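Local atomic coordinates of tail spike protein gp49 (Pseudomonas phage LKA1, PDB entry 4RU4), a protein that forms the trimeric tailspike of the phage and, as a lyase, cleaves the O-specific polysaccharide of its Pseudomonas host. Residues Pro69-Ile79 with Gln90-Arg101. Numbering follows the deposited sequence.
Sequences PVHIPSGDYQI and QIAGDGATSIIR
Ile72 lays its CD1 over Ile91, 3.7 Å from CG2, and crosses Ile100 at about a right angle, CD1 to CD1 3.9 Å; farther along, Ile79 CD1 meets Ile100 CG2. Ile72, Ile91 and Ile100 share the buried face, and helix 55-65 packs on Ile72 through Leu60 and on Ile79 through Trp57. On the opposite face, that of Asp76, Ile99 and Arg101, the arginine, bent at chi3, grips Asp76 side-on: NE reaches the syn lone pair of OD1 at 2.9 Å and NH2 reaches OD2 at 2.8 Å. Asp76 CG stands opposite its own backbone N (chi1 -167°), which carries the carboxylate across to Arg101, the two groups' planes 34° apart.

Between the straight runs both segments turn a corner, at Pro73-Ser74 and at Asp94-Thr97. Ser98 OG donates to Ile72 O (2.7 Å) and accepts from Asp94 N, so one small hydroxyl satisfies two backbone groups. Ser74 OG meets Thr97 OG1 at 2.6 Å, and Thr97 OG1 also bonds Gln90 of the second subunit. Gly93 suits its place because a side chain would run into Ser98. Parallel backbone bonds on both sides of the bend, such as Tyr77 N to Ile99 O, stack successive turns in register, as in the right-handed parallel beta-helix of pectate lyase-like tailspikes.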
loop_
_atom_site.group_PDB
_atom_site.type_symbol
_atom_site.label_atom_id
_atom_site.label_comp_id
_atom_site.label_asym_id
_atom_site.label_seq_id
_atom_site.Cartn_x
_atom_site.Cartn_y
_atom_site.Cartn_z
ATOM N N PRO B 69 31.640 20.361 1.101
ATOM C CA PRO B 69 30.243 20.466 0.674
ATOM C C PRO B 69 29.978 21.871 0.153
ATOM O O PRO B 69 30.501 22.848 0.700
ATOM C CB PRO B 69 29.441 20.211 1.974
ATOM C CG PRO B 69 30.361 19.436 2.841
ATOM C CD PRO B 69 31.758 19.964 2.517
ATOM N N VAL B 70 29.185 21.968 -0.911
ATOM C CA VAL B 70 28.916 23.240 -1.558
ATOM C C VAL B 70 27.495 23.692 -1.262
ATOM O O VAL B 70 26.542 22.938 -1.451
ATOM C CB VAL B 70 29.124 23.124 -3.081
ATOM C CG1 VAL B 70 28.796 24.443 -3.800
ATOM C CG2 VAL B 70 30.571 22.690 -3.357
ATOM N N HIS B 71 27.359 24.923 -0.783
ATOM C CA HIS B 71 26.052 25.521 -0.621
ATOM C C HIS B 71 25.847 26.570 -1.706
ATOM O O HIS B 71 26.684 27.450 -1.885
ATOM C CB HIS B 71 25.887 26.182 0.751
ATOM C CG HIS B 71 24.583 26.899 0.886
ATOM N ND1 HIS B 71 23.376 26.234 0.951
ATOM C CD2 HIS B 71 24.286 28.219 0.901
ATOM C CE1 HIS B 71 22.393 27.116 1.018
ATOM N NE2 HIS B 71 22.918 28.327 0.992
ATOM N N ILE B 72 24.738 26.465 -2.427
ATOM C CA ILE B 72 24.446 27.388 -3.518
ATOM C C ILE B 72 23.297 28.291 -3.093
ATOM O O ILE B 72 22.162 27.869 -3.059
ATOM C CB ILE B 72 24.036 26.628 -4.805
ATOM C CG1 ILE B 72 25.150 25.679 -5.249
ATOM C CG2 ILE B 72 23.681 27.610 -5.937
ATOM C CD1 ILE B 72 24.906 25.047 -6.624
ATOM N N PRO B 73 23.601 29.558 -2.786
ATOM C CA PRO B 73 22.595 30.573 -2.442
ATOM C C PRO B 73 21.684 30.798 -3.623
ATOM O O PRO B 73 22.150 30.549 -4.732
ATOM C CB PRO B 73 23.441 31.842 -2.248
ATOM C CG PRO B 73 24.798 31.335 -1.921
ATOM C CD PRO B 73 24.963 30.104 -2.777
ATOM N N SER B 74 20.459 31.275 -3.399
ATOM C CA SER B 74 19.586 31.769 -4.462
ATOM C C SER B 74 20.366 32.584 -5.460
ATOM O O SER B 74 21.139 33.459 -5.087
ATOM C CB SER B 74 18.467 32.677 -3.912
ATOM O OG SER B 74 17.444 31.896 -3.344
ATOM N N GLY B 75 20.134 32.301 -6.732
ATOM C CA GLY B 75 20.804 32.988 -7.813
ATOM C C GLY B 75 20.621 32.143 -9.059
ATOM O O GLY B 75 20.069 31.036 -8.991
ATOM N N ASP B 76 21.076 32.656 -10.197
ATOM C CA ASP B 76 20.791 32.032 -11.473
ATOM C C ASP B 76 22.131 31.926 -12.175
ATOM O O ASP B 76 22.604 32.877 -12.772
ATOM C CB ASP B 76 19.788 32.903 -12.247
ATOM C CG ASP B 76 19.194 32.198 -13.456
ATOM O OD1 ASP B 76 19.869 31.375 -14.108
ATOM O OD2 ASP B 76 18.027 32.478 -13.775
ATOM N N TYR B 77 22.766 30.764 -12.049
ATOM C CA TYR B 77 24.165 30.604 -12.440
ATOM C C TYR B 77 24.297 30.079 -13.869
ATOM O O TYR B 77 23.753 29.020 -14.205
ATOM C CB TYR B 77 24.828 29.656 -11.447
ATOM C CG TYR B 77 24.743 30.139 -10.012
ATOM C CD1 TYR B 77 23.648 29.828 -9.208
ATOM C CD2 TYR B 77 25.772 30.891 -9.456
ATOM C CE1 TYR B 77 23.576 30.269 -7.905
ATOM C CE2 TYR B 77 25.716 31.327 -8.151
ATOM C CZ TYR B 77 24.611 31.018 -7.377
ATOM O OH TYR B 77 24.542 31.459 -6.073
ATOM N N GLN B 78 25.011 30.820 -14.709
ATOM C CA GLN B 78 25.120 30.476 -16.118
ATOM C C GLN B 78 26.346 29.615 -16.332
ATOM O O GLN B 78 27.467 30.033 -16.006
ATOM C CB GLN B 78 25.230 31.747 -16.978
ATOM C CG GLN B 78 24.206 32.831 -16.580
ATOM C CD GLN B 78 22.779 32.353 -16.789
ATOM O OE1 GLN B 78 22.366 32.086 -17.926
ATOM N NE2 GLN B 78 22.035 32.175 -15.681
ATOM N N ILE B 79 26.145 28.420 -16.886
ATOM C CA ILE B 79 27.268 27.517 -17.105
ATOM C C ILE B 79 27.329 27.043 -18.553
ATOM O O ILE B 79 26.304 26.816 -19.189
ATOM C CB ILE B 79 27.242 26.315 -16.131
ATOM C CG1 ILE B 79 26.016 25.428 -16.399
ATOM C CG2 ILE B 79 27.284 26.824 -14.683
ATOM C CD1 ILE B 79 26.050 24.041 -15.737
ATOM N N GLN B 90 28.735 16.973 -3.302
ATOM C CA GLN B 90 27.802 17.424 -2.270
ATOM C C GLN B 90 27.382 18.833 -2.601
ATOM O O GLN B 90 28.208 19.752 -2.563
ATOM C CB GLN B 90 28.478 17.404 -0.903
ATOM C CG GLN B 90 28.917 16.021 -0.487
ATOM C CD GLN B 90 29.729 16.085 0.780
ATOM O OE1 GLN B 90 30.895 16.468 0.751
ATOM N NE2 GLN B 90 29.112 15.750 1.896
ATOM N N ILE B 91 26.111 18.999 -2.965
ATOM C CA ILE B 91 25.602 20.309 -3.375
ATOM C C ILE B 91 24.223 20.493 -2.783
ATOM O O ILE B 91 23.357 19.628 -2.958
ATOM C CB ILE B 91 25.482 20.406 -4.915
ATOM C CG1 ILE B 91 26.857 20.499 -5.553
ATOM C CG2 ILE B 91 24.590 21.614 -5.334
ATOM C CD1 ILE B 91 26.829 20.114 -6.993
ATOM N N ALA B 92 24.027 21.591 -2.059
ATOM C CA ALA B 92 22.722 21.923 -1.506
ATOM C C ALA B 92 22.431 23.413 -1.722
ATOM O O ALA B 92 23.323 24.244 -1.542
ATOM C CB ALA B 92 22.671 21.576 -0.013
ATOM N N GLY B 93 21.198 23.742 -2.108
ATOM C CA GLY B 93 20.831 25.124 -2.388
ATOM C C GLY B 93 19.724 25.598 -1.464
ATOM O O GLY B 93 19.465 24.960 -0.437
ATOM N N ASP B 94 19.067 26.697 -1.830
ATOM C CA ASP B 94 18.015 27.266 -0.987
ATOM C C ASP B 94 16.646 26.894 -1.510
ATOM O O ASP B 94 15.643 27.514 -1.148
ATOM C CB ASP B 94 18.123 28.793 -0.954
ATOM C CG ASP B 94 19.303 29.272 -0.148
ATOM O OD1 ASP B 94 19.780 28.514 0.717
ATOM O OD2 ASP B 94 19.771 30.404 -0.391
ATOM N N GLY B 95 16.608 25.897 -2.390
ATOM C CA GLY B 95 15.369 25.504 -3.022
ATOM C C GLY B 95 15.364 25.876 -4.494
ATOM O O GLY B 95 16.410 26.010 -5.135
ATOM N N ALA B 96 14.169 26.049 -5.035
ATOM C CA ALA B 96 13.991 26.193 -6.474
ATOM C C ALA B 96 14.574 27.498 -6.996
ATOM O O ALA B 96 14.692 27.672 -8.204
ATOM C CB ALA B 96 12.492 26.096 -6.837
ATOM N N THR B 97 14.930 28.419 -6.090
ATOM C CA THR B 97 15.542 29.691 -6.515
ATOM C C THR B 97 17.055 29.575 -6.676
ATOM O O THR B 97 17.704 30.521 -7.120
ATOM C CB THR B 97 15.241 30.845 -5.536
ATOM O OG1 THR B 97 15.522 30.404 -4.210
ATOM C CG2 THR B 97 13.772 31.265 -5.626
ATOM N N SER B 98 17.615 28.426 -6.303
ATOM C CA SER B 98 19.030 28.153 -6.533
ATOM C C SER B 98 19.128 27.440 -7.877
ATOM O O SER B 98 19.007 26.196 -7.959
ATOM C CB SER B 98 19.618 27.291 -5.411
ATOM O OG SER B 98 19.675 27.988 -4.170
ATOM N N ILE B 99 19.307 28.227 -8.930
ATOM C CA ILE B 99 19.179 27.739 -10.301
ATOM C C ILE B 99 20.507 27.577 -11.005
ATOM O O ILE B 99 21.327 28.511 -11.035
ATOM C CB ILE B 99 18.303 28.703 -11.116
ATOM C CG1 ILE B 99 16.867 28.656 -10.596
ATOM C CG2 ILE B 99 18.356 28.402 -12.621
ATOM C CD1 ILE B 99 16.060 29.903 -10.946
ATOM N N ILE B 100 20.723 26.389 -11.569
ATOM C CA ILE B 100 21.877 26.141 -12.434
ATOM C C ILE B 100 21.364 26.016 -13.876
ATOM O O ILE B 100 20.501 25.185 -14.168
ATOM C CB ILE B 100 22.625 24.845 -12.040
ATOM C CG1 ILE B 100 23.166 24.933 -10.616
ATOM C CG2 ILE B 100 23.742 24.548 -13.023
ATOM C CD1 ILE B 100 23.630 23.561 -10.054
ATOM N N ARG B 101 21.885 26.848 -14.768
ATOM C CA ARG B 101 21.269 27.040 -16.084
ATOM C C ARG B 101 22.305 26.994 -17.193
ATOM O O ARG B 101 23.034 27.964 -17.401
ATOM C CB ARG B 101 20.536 28.403 -16.141
ATOM C CG ARG B 101 19.667 28.591 -17.398
ATOM C CD ARG B 101 19.185 30.048 -17.562
ATOM N NE ARG B 101 18.409 30.454 -16.391
ATOM C CZ ARG B 101 17.108 30.215 -16.238
ATOM N NH1 ARG B 101 16.422 29.573 -17.178
ATOM N NH2 ARG B 101 16.484 30.604 -15.143
HETATM O O HOH W 1 22.126 30.726 1.666
#